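AP205 bacteriophage COAT protein (Acinetobacter phage ap205, PDB 5FS4) builds the protein shell of a small single-stranded RNA phage, using a circularly permuted version of the coat-protein fold that pairs into interlocked dimers. Local coordinates at residues R25-F30 / V56-A61; Q52-Y57 / S80-I85; A15-W20 / S31-R36; D107-S112 / A124-S129. The protein carries 2 engineered substitutions. One frame throughout, in Å; residues are numbered along the deposited sequence.

Contact 1. Residues R25-F30 / V56-A61; sequences RLSTTF and VYKRPA
R25 reaches K58 because its CG stands trans to the main-chain nitrogen (chi1 -178°) and its chain runs extended as far as NE. NH2 then meets the carbonyl of K58 head-on, R25 NH2 to K58 O being 2.7 Å, with the acceptor in the guanidinium plane and a nearly straight N-H...O angle of 164°. T28 has its OG1 beside its own nitrogen (chi1 -56°), which sets that oxygen 3.4 Å from Y57 CD2. One water, water 1, gathers the polar groups. It accepts from R25 NE at 3.0 Å and from K58 N at 3.0 Å, donates to T28 OG1 at 2.8 Å, and also bonds S27 OG. The same water sits over the centre of one face of the Y57 ring. The guanidinium of R59 covers the opposite face in a cation-pi stack. The site is the open end of the beta hairpin of strands 28-38 and 47-60, where the type I turn R25-T28 leads into the sheet. T29 and V56 form its antiparallel hydrogen-bonded pair, with T29 N to V56 O at 3.1 Å and V56 N to T29 O at 3.0 Å. On the face they share, T29 and V56 lie alongside each other. The dimer partner takes up the far groups: Y57 OH bonds D130 of the second subunit, and R59 makes a salt bridge with E98 of that subunit.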
loop_
_atom_site.group_PDB
_atom_site.type_symbol
_atom_site.label_atom_id
_atom_site.label_comp_id
_atom_site.label_asym_id
_atom_site.label_seq_id
_atom_site.Cartn_x
_atom_site.Cartn_y
_atom_site.Cartn_z
ATOM N N ARG B 25 -11.063 19.081 1.920
ATOM C CA ARG B 25 -11.526 18.183 0.850
ATOM C C ARG B 25 -11.917 16.885 1.539
ATOM O O ARG B 25 -11.114 15.894 1.662
ATOM C CB ARG B 25 -10.494 17.952 -0.285
ATOM C CG ARG B 25 -11.002 17.063 -1.407
ATOM C CD ARG B 25 -10.024 17.016 -2.581
ATOM N NE ARG B 25 -10.533 16.284 -3.737
ATOM C CZ ARG B 25 -11.208 16.839 -4.749
ATOM N NH1 ARG B 25 -11.524 18.151 -4.727
ATOM N NH2 ARG B 25 -11.620 16.089 -5.770
ATOM N N LEU B 26 -13.139 16.943 2.062
ATOM C CA LEU B 26 -13.584 15.947 3.044
ATOM C C LEU B 26 -13.633 14.553 2.482
ATOM O O LEU B 26 -13.529 13.596 3.249
ATOM C CB LEU B 26 -14.901 16.364 3.634
ATOM C CG LEU B 26 -14.738 17.592 4.558
ATOM C CD1 LEU B 26 -16.070 18.311 4.696
ATOM C CD2 LEU B 26 -14.117 17.210 5.919
ATOM N N SER B 27 -13.726 14.420 1.153
ATOM C CA SER B 27 -13.684 13.101 0.491
ATOM C C SER B 27 -12.288 12.429 0.474
ATOM O O SER B 27 -12.186 11.264 0.147
ATOM C CB SER B 27 -14.195 13.194 -0.959
ATOM O OG SER B 27 -13.437 14.055 -1.772
ATOM N N THR B 28 -11.225 13.173 0.779
ATOM C CA THR B 28 -9.892 12.575 1.015
ATOM C C THR B 28 -9.803 11.967 2.429
ATOM O O THR B 28 -9.940 12.683 3.450
ATOM C CB THR B 28 -8.774 13.592 0.802
ATOM O OG1 THR B 28 -8.932 14.106 -0.503
ATOM C CG2 THR B 28 -7.403 12.907 0.819
ATOM N N THR B 29 -9.645 10.638 2.502
ATOM C CA THR B 29 -9.658 9.985 3.820
ATOM C C THR B 29 -8.460 9.057 3.930
ATOM O O THR B 29 -7.949 8.581 2.931
ATOM C CB THR B 29 -10.954 9.185 4.120
ATOM O OG1 THR B 29 -11.164 8.184 3.115
ATOM C CG2 THR B 29 -12.110 10.053 4.128
ATOM N N PHE B 30 -7.978 8.897 5.150
ATOM C CA PHE B 30 -7.011 7.862 5.495
ATOM C C PHE B 30 -7.540 7.229 6.767
ATOM O O PHE B 30 -7.695 7.941 7.763
ATOM C CB PHE B 30 -5.634 8.436 5.777
ATOM C CG PHE B 30 -4.652 7.389 6.192
ATOM C CD1 PHE B 30 -4.201 6.467 5.231
ATOM C CD2 PHE B 30 -4.261 7.267 7.545
ATOM C CE1 PHE B 30 -3.302 5.472 5.562
ATOM C CE2 PHE B 30 -3.373 6.229 7.892
ATOM C CZ PHE B 30 -2.903 5.370 6.897
ATOM N N VAL B 56 -8.056 7.031 0.412
ATOM C CA VAL B 56 -9.082 7.294 -0.567
ATOM C C VAL B 56 -8.968 8.720 -1.074
ATOM O O VAL B 56 -8.781 9.636 -0.312
ATOM C CB VAL B 56 -10.520 7.059 -0.040
ATOM C CG1 VAL B 56 -11.578 7.479 -1.037
ATOM C CG2 VAL B 56 -10.727 5.615 0.363
ATOM N N TYR B 57 -8.962 8.824 -2.401
ATOM C CA TYR B 57 -9.046 10.144 -3.077
ATOM C C TYR B 57 -10.045 10.063 -4.203
ATOM O O TYR B 57 -10.069 9.067 -4.973
ATOM C CB TYR B 57 -7.635 10.601 -3.579
ATOM C CG TYR B 57 -7.490 12.113 -3.868
ATOM C CD1 TYR B 57 -7.999 12.683 -5.029
ATOM C CD2 TYR B 57 -6.866 12.973 -2.936
ATOM C CE1 TYR B 57 -7.891 14.049 -5.253
ATOM C CE2 TYR B 57 -6.773 14.318 -3.139
ATOM C CZ TYR B 57 -7.264 14.859 -4.297
ATOM O OH TYR B 57 -7.170 16.205 -4.512
ATOM N N LYS B 58 -10.839 11.125 -4.321
ATOM C CA LYS B 58 -11.764 11.322 -5.406
ATOM C C LYS B 58 -11.136 12.216 -6.431
ATOM O O LYS B 58 -11.083 13.444 -6.288
ATOM C CB LYS B 58 -13.094 11.876 -4.890
ATOM C CG LYS B 58 -13.747 10.945 -3.857
ATOM C CD LYS B 58 -13.896 9.488 -4.388
ATOM C CE LYS B 58 -15.338 9.031 -4.404
ATOM N NZ LYS B 58 -15.730 8.756 -2.973
ATOM N N ARG B 59 -10.703 11.575 -7.511
ATOM C CA ARG B 59 -9.883 12.210 -8.507
ATOM C C ARG B 59 -10.631 12.432 -9.810
ATOM O O ARG B 59 -11.085 11.476 -10.420
ATOM C CB ARG B 59 -8.678 11.295 -8.763
ATOM C CG ARG B 59 -7.591 11.821 -9.723
ATOM C CD ARG B 59 -6.738 12.938 -9.166
ATOM N NE ARG B 59 -6.050 12.544 -7.964
ATOM C CZ ARG B 59 -5.409 13.371 -7.159
ATOM N NH1 ARG B 59 -5.329 14.648 -7.445
ATOM N NH2 ARG B 59 -4.857 12.896 -6.053
ATOM N N PRO B 60 -10.731 13.704 -10.272
ATOM C CA PRO B 60 -11.343 14.013 -11.559
ATOM C C PRO B 60 -10.760 13.148 -12.679
ATOM O O PRO B 60 -9.546 13.003 -12.794
ATOM C CB PRO B 60 -10.997 15.516 -11.772
ATOM C CG PRO B 60 -10.701 16.038 -10.426
ATOM C CD PRO B 60 -10.050 14.893 -9.708
ATOM N N ALA B 61 -11.639 12.556 -13.468
ATOM C CA ALA B 61 -11.189 11.933 -14.682
ATOM C C ALA B 61 -10.553 13.009 -15.569
ATOM O O ALA B 61 -10.947 14.177 -15.464
ATOM C CB ALA B 61 -12.367 11.273 -15.399
HETATM O O HOH W 1 -10.734 13.542 -2.522
#

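Contact 2. Residues Q52-Y57 / S80-I85; sequences QYVSVY and SIRTVI
R82 packs along V54 and Q52 where strands 47-60 and 76-88 run antiparallel in the coat-protein sheet. CB of R82 lies near V54 CG2. The next atom, R82 CG, comes to 3.8 Å from V54 CG2, and the two side chains lie side by side, pointing the same way. R82 CD then passes the amide of Q52, 4.0 Å from Q52 OE1. There the chain bends (chi3 66°), and the guanidinium ends on the exposed surface, its plane 24° from that of the amide. Beyond it on the same face, Q52 CG meets V84 CG2 at 3.9 Å.

The backbones are joined by two hydrogen-bonded pairs, Y53 with T83 and S55 with I81. Y53 N to T83 O is 2.7 Å and T83 N to Y53 O is 2.8 Å. The side chains of these four residues fill the other, buried face. S55 OG and T83 OG1 both bond H102 of the second subunit, from its ND1 and NE2 sides respectively. Residues 80-85 of strand 76-88 also pair antiparallel with a strand of that subunit, so one sheet spans the dimer. On the buried face, Y53 CE2 touches the methyl I85 CD1 at 4.2 Å.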
loop_
_atom_site.group_PDB
_atom_site.type_symbol
_atom_site.label_atom_id
_atom_site.label_comp_id
_atom_site.label_asym_id
_atom_site.label_seq_id
_atom_site.Cartn_x
_atom_site.Cartn_y
_atom_site.Cartn_z
ATOM N N GLN B 52 -5.132 -2.485 9.299
ATOM C CA GLN B 52 -5.663 -2.240 7.938
ATOM C C GLN B 52 -5.604 -0.766 7.757
ATOM O O GLN B 52 -6.218 -0.055 8.549
ATOM C CB GLN B 52 -7.111 -2.664 7.818
ATOM C CG GLN B 52 -7.655 -2.533 6.414
ATOM C CD GLN B 52 -9.144 -2.706 6.347
ATOM O OE1 GLN B 52 -9.629 -3.752 5.959
ATOM N NE2 GLN B 52 -9.881 -1.663 6.766
ATOM N N TYR B 53 -4.925 -0.327 6.706
ATOM C CA TYR B 53 -4.671 1.104 6.426
ATOM C C TYR B 53 -5.238 1.407 5.053
ATOM O O TYR B 53 -4.839 0.784 4.094
ATOM C CB TYR B 53 -3.165 1.384 6.441
ATOM C CG TYR B 53 -2.494 0.986 7.702
ATOM C CD1 TYR B 53 -2.443 1.888 8.778
ATOM C CD2 TYR B 53 -1.970 -0.295 7.892
ATOM C CE1 TYR B 53 -1.854 1.519 9.991
ATOM C CE2 TYR B 53 -1.435 -0.688 9.133
ATOM C CZ TYR B 53 -1.374 0.227 10.185
ATOM O OH TYR B 53 -0.755 -0.191 11.348
ATOM N N VAL B 54 -6.158 2.357 4.942
ATOM C CA VAL B 54 -6.887 2.626 3.679
ATOM C C VAL B 54 -6.846 4.126 3.295
ATOM O O VAL B 54 -7.116 5.016 4.099
ATOM C CB VAL B 54 -8.385 2.144 3.724
ATOM C CG1 VAL B 54 -9.019 2.372 2.392
ATOM C CG2 VAL B 54 -8.505 0.688 4.104
ATOM N N SER B 55 -6.419 4.393 2.054
ATOM C CA SER B 55 -6.285 5.773 1.555
ATOM C C SER B 55 -7.315 5.907 0.432
ATOM O O SER B 55 -7.452 4.997 -0.364
ATOM C CB SER B 55 -4.894 6.055 0.996
ATOM O OG SER B 55 -3.868 5.916 1.986
ATOM N N VAL B 56 -8.056 7.031 0.412
ATOM C CA VAL B 56 -9.082 7.294 -0.567
ATOM C C VAL B 56 -8.968 8.720 -1.074
ATOM O O VAL B 56 -8.781 9.636 -0.312
ATOM C CB VAL B 56 -10.520 7.059 -0.040
ATOM C CG1 VAL B 56 -11.578 7.479 -1.037
ATOM C CG2 VAL B 56 -10.727 5.615 0.363
ATOM N N TYR B 57 -8.962 8.824 -2.401
ATOM C CA TYR B 57 -9.046 10.144 -3.077
ATOM C C TYR B 57 -10.045 10.063 -4.203
ATOM O O TYR B 57 -10.069 9.067 -4.973
ATOM C CB TYR B 57 -7.635 10.601 -3.579
ATOM C CG TYR B 57 -7.490 12.113 -3.868
ATOM C CD1 TYR B 57 -7.999 12.683 -5.029
ATOM C CD2 TYR B 57 -6.866 12.973 -2.936
ATOM C CE1 TYR B 57 -7.891 14.049 -5.253
ATOM C CE2 TYR B 57 -6.773 14.318 -3.139
ATOM C CZ TYR B 57 -7.264 14.859 -4.297
ATOM O OH TYR B 57 -7.170 16.205 -4.512
ATOM N N SER B 80 -8.069 4.247 -4.651
ATOM C CA SER B 80 -8.002 3.597 -3.315
ATOM C C SER B 80 -6.756 2.779 -3.171
ATOM O O SER B 80 -6.369 2.099 -4.120
ATOM C CB SER B 80 -9.203 2.709 -3.005
ATOM O OG SER B 80 -10.331 3.525 -2.650
ATOM N N ILE B 81 -6.143 2.888 -1.993
ATOM C CA ILE B 81 -5.004 2.057 -1.611
ATOM C C ILE B 81 -5.237 1.477 -0.242
ATOM O O ILE B 81 -5.454 2.241 0.721
ATOM C CB ILE B 81 -3.644 2.815 -1.679
ATOM C CG1 ILE B 81 -3.463 3.481 -3.065
ATOM C CG2 ILE B 81 -2.536 1.830 -1.299
ATOM C CD1 ILE B 81 -2.148 4.205 -3.254
ATOM N N ARG B 82 -5.158 0.143 -0.145
ATOM C CA ARG B 82 -5.359 -0.553 1.117
ATOM C C ARG B 82 -4.112 -1.378 1.447
ATOM O O ARG B 82 -3.679 -2.155 0.641
ATOM C CB ARG B 82 -6.602 -1.482 1.053
ATOM C CG ARG B 82 -6.772 -2.230 2.356
ATOM C CD ARG B 82 -7.947 -3.140 2.357
ATOM N NE ARG B 82 -7.760 -4.214 1.397
ATOM C CZ ARG B 82 -8.742 -4.742 0.652
ATOM N NH1 ARG B 82 -9.992 -4.261 0.657
ATOM N NH2 ARG B 82 -8.458 -5.735 -0.154
ATOM N N THR B 83 -3.604 -1.268 2.660
ATOM C CA THR B 83 -2.521 -2.192 3.086
ATOM C C THR B 83 -2.970 -2.855 4.346
ATOM O O THR B 83 -3.613 -2.212 5.251
ATOM C CB THR B 83 -1.163 -1.476 3.355
ATOM O OG1 THR B 83 -0.685 -0.857 2.172
ATOM C CG2 THR B 83 -0.025 -2.437 3.962
ATOM N N VAL B 84 -2.695 -4.153 4.447
ATOM C CA VAL B 84 -3.042 -4.873 5.660
ATOM C C VAL B 84 -1.774 -5.568 6.114
ATOM O O VAL B 84 -1.185 -6.336 5.311
ATOM C CB VAL B 84 -4.126 -5.981 5.504
ATOM C CG1 VAL B 84 -4.364 -6.630 6.881
ATOM C CG2 VAL B 84 -5.404 -5.375 4.987
ATOM N N ILE B 85 -1.320 -5.207 7.321
ATOM C CA ILE B 85 -0.128 -5.786 7.901
ATOM C C ILE B 85 -0.507 -6.724 9.032
ATOM O O ILE B 85 -1.195 -6.298 9.993
ATOM C CB ILE B 85 0.744 -4.696 8.462
ATOM C CG1 ILE B 85 1.160 -3.731 7.330
ATOM C CG2 ILE B 85 1.932 -5.283 9.191
ATOM C CD1 ILE B 85 2.034 -2.585 7.775
#

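Contact 3. Residues A15-W20 / S31-R36; sequences ANKIVW and SASLLR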
loop_
_atom_site.group_PDB
_atom_site.type_symbol
_atom_site.label_atom_id
_atom_site.label_comp_id
_atom_site.label_asym_id
_atom_site.label_seq_id
_atom_site.Cartn_x
_atom_site.Cartn_y
_atom_site.Cartn_z
ATOM N N ALA B 15 -11.452 3.230 19.951
ATOM C CA ALA B 15 -10.146 2.558 20.336
ATOM C C ALA B 15 -9.402 1.762 19.217
ATOM O O ALA B 15 -8.169 1.554 19.277
ATOM C CB ALA B 15 -10.352 1.603 21.459
ATOM N N ASN B 16 -10.149 1.225 18.255
ATOM C CA ASN B 16 -9.534 0.364 17.284
ATOM C C ASN B 16 -9.504 0.916 15.913
ATOM O O ASN B 16 -8.839 0.354 15.095
ATOM C CB ASN B 16 -10.150 -1.022 17.340
ATOM C CG ASN B 16 -9.811 -1.729 18.636
ATOM O OD1 ASN B 16 -10.669 -1.918 19.503
ATOM N ND2 ASN B 16 -8.538 -2.090 18.792
ATOM N N LYS B 17 -10.149 2.053 15.686
ATOM C CA LYS B 17 -10.266 2.629 14.337
ATOM C C LYS B 17 -10.381 4.146 14.366
ATOM O O LYS B 17 -11.302 4.702 15.012
ATOM C CB LYS B 17 -11.471 2.083 13.601
ATOM C CG LYS B 17 -11.445 2.527 12.173
ATOM C CD LYS B 17 -12.565 1.950 11.325
ATOM C CE LYS B 17 -12.299 2.338 9.892
ATOM N NZ LYS B 17 -13.422 1.985 9.022
ATOM N N ILE B 18 -9.434 4.802 13.691
ATOM C CA ILE B 18 -9.544 6.233 13.409
ATOM C C ILE B 18 -9.667 6.482 11.906
ATOM O O ILE B 18 -8.955 5.888 11.096
ATOM C CB ILE B 18 -8.352 7.063 13.994
ATOM C CG1 ILE B 18 -8.324 6.893 15.519
ATOM C CG2 ILE B 18 -8.506 8.519 13.616
ATOM C CD1 ILE B 18 -7.045 7.363 16.216
ATOM N N VAL B 19 -10.572 7.395 11.560
ATOM C CA VAL B 19 -10.625 7.945 10.160
ATOM C C VAL B 19 -10.201 9.419 10.149
ATOM O O VAL B 19 -10.859 10.266 10.808
ATOM C CB VAL B 19 -12.044 7.857 9.544
ATOM C CG1 VAL B 19 -12.018 8.315 8.093
ATOM C CG2 VAL B 19 -12.612 6.440 9.658
ATOM N N TRP B 20 -9.204 9.744 9.337
ATOM C CA TRP B 20 -8.699 11.107 9.191
ATOM C C TRP B 20 -9.244 11.602 7.843
ATOM O O TRP B 20 -9.399 10.816 6.887
ATOM C CB TRP B 20 -7.154 11.147 9.167
ATOM C CG TRP B 20 -6.444 11.039 10.422
ATOM C CD1 TRP B 20 -5.992 12.073 11.182
ATOM C CD2 TRP B 20 -5.974 9.835 11.052
ATOM N NE1 TRP B 20 -5.292 11.597 12.263
ATOM C CE2 TRP B 20 -5.290 10.229 12.229
ATOM C CE3 TRP B 20 -6.092 8.456 10.754
ATOM C CZ2 TRP B 20 -4.767 9.313 13.130
ATOM C CZ3 TRP B 20 -5.550 7.538 11.619
ATOM C CH2 TRP B 20 -4.880 7.960 12.804
ATOM N N SER B 31 -7.747 5.907 6.764
ATOM C CA SER B 31 -8.243 5.246 7.963
ATOM C C SER B 31 -7.293 4.163 8.438
ATOM O O SER B 31 -6.651 3.502 7.651
ATOM C CB SER B 31 -9.640 4.731 7.688
ATOM O OG SER B 31 -9.562 3.565 6.930
ATOM N N ALA B 32 -7.214 3.969 9.752
ATOM C CA ALA B 32 -6.350 2.923 10.346
ATOM C C ALA B 32 -7.229 2.100 11.313
ATOM O O ALA B 32 -7.871 2.666 12.208
ATOM C CB ALA B 32 -5.143 3.587 11.076
ATOM N N SER B 33 -7.302 0.795 11.097
ATOM C CA SER B 33 -8.175 -0.061 11.891
ATOM C C SER B 33 -7.302 -1.213 12.380
ATOM O O SER B 33 -6.714 -1.916 11.560
ATOM C CB SER B 33 -9.265 -0.607 11.005
ATOM O OG SER B 33 -10.088 -1.460 11.791
ATOM N N LEU B 34 -7.202 -1.413 13.679
ATOM C CA LEU B 34 -6.262 -2.416 14.216
ATOM C C LEU B 34 -6.962 -3.498 15.067
ATOM O O LEU B 34 -7.808 -3.175 15.895
ATOM C CB LEU B 34 -5.253 -1.735 15.128
ATOM C CG LEU B 34 -4.544 -0.448 14.684
ATOM C CD1 LEU B 34 -3.516 -0.070 15.704
ATOM C CD2 LEU B 34 -3.873 -0.689 13.340
ATOM N N LEU B 35 -6.526 -4.755 14.957
ATOM C CA LEU B 35 -7.112 -5.802 15.772
ATOM C C LEU B 35 -5.955 -6.548 16.401
ATOM O O LEU B 35 -5.122 -7.038 15.690
ATOM C CB LEU B 35 -7.984 -6.724 14.900
ATOM C CG LEU B 35 -8.892 -7.734 15.581
ATOM C CD1 LEU B 35 -9.638 -8.500 14.501
ATOM C CD2 LEU B 35 -8.136 -8.715 16.444
ATOM N N ARG B 36 -5.936 -6.640 17.732
ATOM C CA ARG B 36 -4.963 -7.432 18.459
ATOM C C ARG B 36 -5.630 -8.728 18.944
ATOM O O ARG B 36 -6.806 -8.729 19.386
ATOM C CB ARG B 36 -4.398 -6.661 19.648
ATOM C CG ARG B 36 -3.196 -7.373 20.286
ATOM C CD ARG B 36 -2.633 -6.565 21.437
ATOM N NE ARG B 36 -1.602 -7.283 22.236
ATOM C CZ ARG B 36 -0.293 -6.980 22.330
ATOM N NH1 ARG B 36 0.263 -5.977 21.638
ATOM N NH2 ARG B 36 0.496 -7.722 23.104
#
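The W20 indole meets A32 with its edge: CZ3 of W20 lies 4.0 Å from A32 CB, which sits near the ring plane. One face of the indole carries I18 CG2, 3.5 Å above the plane and offset toward the rim. Both contacts lie within the beta hairpin of strands 17-22 and 28-38. I126 of the second subunit also packs on the indole.

I18 and A32 make the hydrogen-bonded antiparallel pair at the middle. A32 N to I18 O is 2.9 Å and I18 N to A32 O is 3.0 Å. Their side chains share the buried face, where L109 of the second subunit covers A32. The other face is more polar. With CG trans to the backbone nitrogen (chi1 -172°), the extended chain of K17 passes S33 CB with its CG, at 4.0 Å, and brings CE near S31 CB. On the same face V19 CG2 touches S31 CB.

N16 closes the pairing just before the strand begins. Its carbonyl takes the amide of L34, L34 N to N16 O being 2.8 Å. Its side-chain amide adds a weak bond, N16 ND2 to L34 O at 3.2 Å, with a bent N-H...O angle of 124°.

Contact 4. Residues D107-S112 / A124-S129; sequences DTLFAS and AAIVSS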
loop_
_atom_site.group_PDB
_atom_site.type_symbol
_atom_site.label_atom_id
_atom_site.label_comp_id
_atom_site.label_asym_id
_atom_site.label_seq_id
_atom_site.Cartn_x
_atom_site.Cartn_y
_atom_site.Cartn_z
ATOM N N ASP B 107 7.369 -0.571 -5.109
ATOM C CA ASP B 107 7.951 0.557 -5.869
ATOM C C ASP B 107 8.529 0.068 -7.187
ATOM O O ASP B 107 8.294 0.659 -8.209
ATOM C CB ASP B 107 9.075 1.297 -5.085
ATOM C CG ASP B 107 8.571 2.084 -3.909
ATOM O OD1 ASP B 107 7.338 2.347 -3.840
ATOM O OD2 ASP B 107 9.418 2.401 -3.014
ATOM N N THR B 108 9.274 -1.019 -7.145
ATOM C CA THR B 108 9.910 -1.562 -8.396
ATOM C C THR B 108 8.907 -1.797 -9.509
ATOM O O THR B 108 9.174 -1.453 -10.653
ATOM C CB THR B 108 10.772 -2.812 -8.069
ATOM O OG1 THR B 108 11.886 -2.458 -7.223
ATOM C CG2 THR B 108 11.290 -3.463 -9.303
ATOM N N LEU B 109 7.741 -2.361 -9.176
ATOM C CA LEU B 109 6.723 -2.706 -10.142
ATOM C C LEU B 109 5.788 -1.540 -10.442
ATOM O O LEU B 109 5.503 -1.266 -11.601
ATOM C CB LEU B 109 5.908 -3.874 -9.691
ATOM C CG LEU B 109 6.596 -5.201 -9.458
ATOM C CD1 LEU B 109 5.582 -6.259 -9.036
ATOM C CD2 LEU B 109 7.348 -5.687 -10.679
ATOM N N PHE B 110 5.333 -0.881 -9.402
ATOM C CA PHE B 110 4.351 0.192 -9.543
ATOM C C PHE B 110 4.926 1.624 -9.642
ATOM O O PHE B 110 4.439 2.423 -10.468
ATOM C CB PHE B 110 3.348 0.117 -8.369
ATOM C CG PHE B 110 2.312 1.189 -8.415
ATOM C CD1 PHE B 110 1.172 1.020 -9.170
ATOM C CD2 PHE B 110 2.481 2.422 -7.702
ATOM C CE1 PHE B 110 0.194 2.031 -9.234
ATOM C CE2 PHE B 110 1.516 3.407 -7.768
ATOM C CZ PHE B 110 0.380 3.226 -8.519
ATOM N N ALA B 111 5.868 1.973 -8.772
ATOM C CA ALA B 111 6.375 3.362 -8.678
ATOM C C ALA B 111 7.228 3.733 -9.904
ATOM O O ALA B 111 7.020 4.761 -10.552
ATOM C CB ALA B 111 7.214 3.561 -7.434
ATOM N N SER B 112 8.159 2.854 -10.225
ATOM C CA SER B 112 8.939 2.984 -11.423
ATOM C C SER B 112 8.747 1.927 -12.499
ATOM O O SER B 112 9.445 1.976 -13.498
ATOM C CB SER B 112 10.416 3.137 -11.023
ATOM O OG SER B 112 10.804 2.146 -10.115
ATOM N N ALA B 124 11.857 -7.858 -13.286
ATOM C CA ALA B 124 11.964 -6.940 -12.172
ATOM C C ALA B 124 12.822 -7.527 -11.028
ATOM O O ALA B 124 12.722 -8.720 -10.701
ATOM C CB ALA B 124 10.572 -6.554 -11.687
ATOM N N ALA B 125 13.663 -6.670 -10.449
ATOM C CA ALA B 125 14.610 -7.046 -9.409
ATOM C C ALA B 125 13.863 -7.009 -8.041
ATOM O O ALA B 125 13.874 -6.011 -7.331
ATOM C CB ALA B 125 15.778 -6.049 -9.399
ATOM N N ILE B 126 13.237 -8.112 -7.704
ATOM C CA ILE B 126 12.544 -8.294 -6.424
ATOM C C ILE B 126 13.480 -8.972 -5.398
ATOM O O ILE B 126 14.264 -9.879 -5.751
ATOM C CB ILE B 126 11.287 -9.172 -6.639
ATOM C CG1 ILE B 126 10.308 -8.532 -7.640
ATOM C CG2 ILE B 126 10.566 -9.519 -5.320
ATOM C CD1 ILE B 126 9.862 -7.096 -7.317
ATOM N N VAL B 127 13.410 -8.501 -4.141
ATOM C CA VAL B 127 14.324 -8.921 -3.122
ATOM C C VAL B 127 13.646 -9.282 -1.816
ATOM O O VAL B 127 12.572 -8.770 -1.523
ATOM C CB VAL B 127 15.379 -7.826 -2.844
ATOM C CG1 VAL B 127 16.156 -7.515 -4.123
ATOM C CG2 VAL B 127 14.766 -6.561 -2.246
ATOM N N SER B 128 14.300 -10.155 -1.046
ATOM C CA SER B 128 13.888 -10.461 0.315
ATOM C C SER B 128 14.410 -9.429 1.264
ATOM O O SER B 128 15.289 -8.680 0.944
ATOM C CB SER B 128 14.420 -11.842 0.702
ATOM O OG SER B 128 14.163 -12.177 2.076
ATOM N N SER B 129 13.853 -9.404 2.462
ATOM C CA SER B 129 14.355 -8.562 3.550
ATOM C C SER B 129 15.668 -9.158 4.117
ATOM O O SER B 129 16.423 -8.466 4.829
ATOM C CB SER B 129 13.328 -8.497 4.635
ATOM O OG SER B 129 13.029 -9.817 5.086
HETATM O O HOH W 2 12.479 -4.540 -5.504
#
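At the C-terminal end of the long helix 92-111, T108 and L109 meet A124 and I126 of the chain that leads to the short strand 127-128. The helix finishes in a wider, pi-type turn, in which S112 N bonds D107 O at 3.0 Å. The returning chain bends in an inverse gamma turn centred on A125.

L109 CD2 presses on A124 CB at 3.5 Å, tighter than usual for two carbons. T108 CG2 reaches the same methyl, 4.0 Å from A124 CB, so the A124 methyl touches two successive helix residues. I126 approaches from further along the chain. Its side chain is bent at both torsions (chi1 -60°, chi2 -55°), and this turns the end methyl back to the helix. I126 CD1 lies 4.3 Å from L109 CG.

The polar link is made by water 2. It lies 2.8 Å from T108 OG1 and 2.7 Å from A125 O, placed to donate to that carbonyl, although other acceptors are also within its reach. T108 OG1 is bonded to R104 O in the helix as well.

The second subunit packs against the buried residues: I126 on its W20 and L109 on its A32. V127 pairs antiparallel with a strand of that subunit. The methyl contacts are not directional, and the one polar link passes through a water. The direct contacts therefore rest mainly on shape, and the path of this chain probably depends on the partner subunit too.

Contacts 1, 2 and 3 belong to one antiparallel sheet. Contacts 1 and 2 share strand 47-60, and contacts 1 and 3 share strand 28-38. Contact 2 lies nearest the middle, its centre about 4 Å from that of the chain. It and contact 3 rely on regular backbone bonds between a buried and a more open face. Contact 1, at the sheet's end, adds an arginine and a bound water. Contact 4 differs in kind: helix against loop, mostly methyl groups. All four are partly buried. Contact 4 touches none of the others within the chain. The dimer connects them instead: contact 4 of one subunit packs against contact 3 of the other.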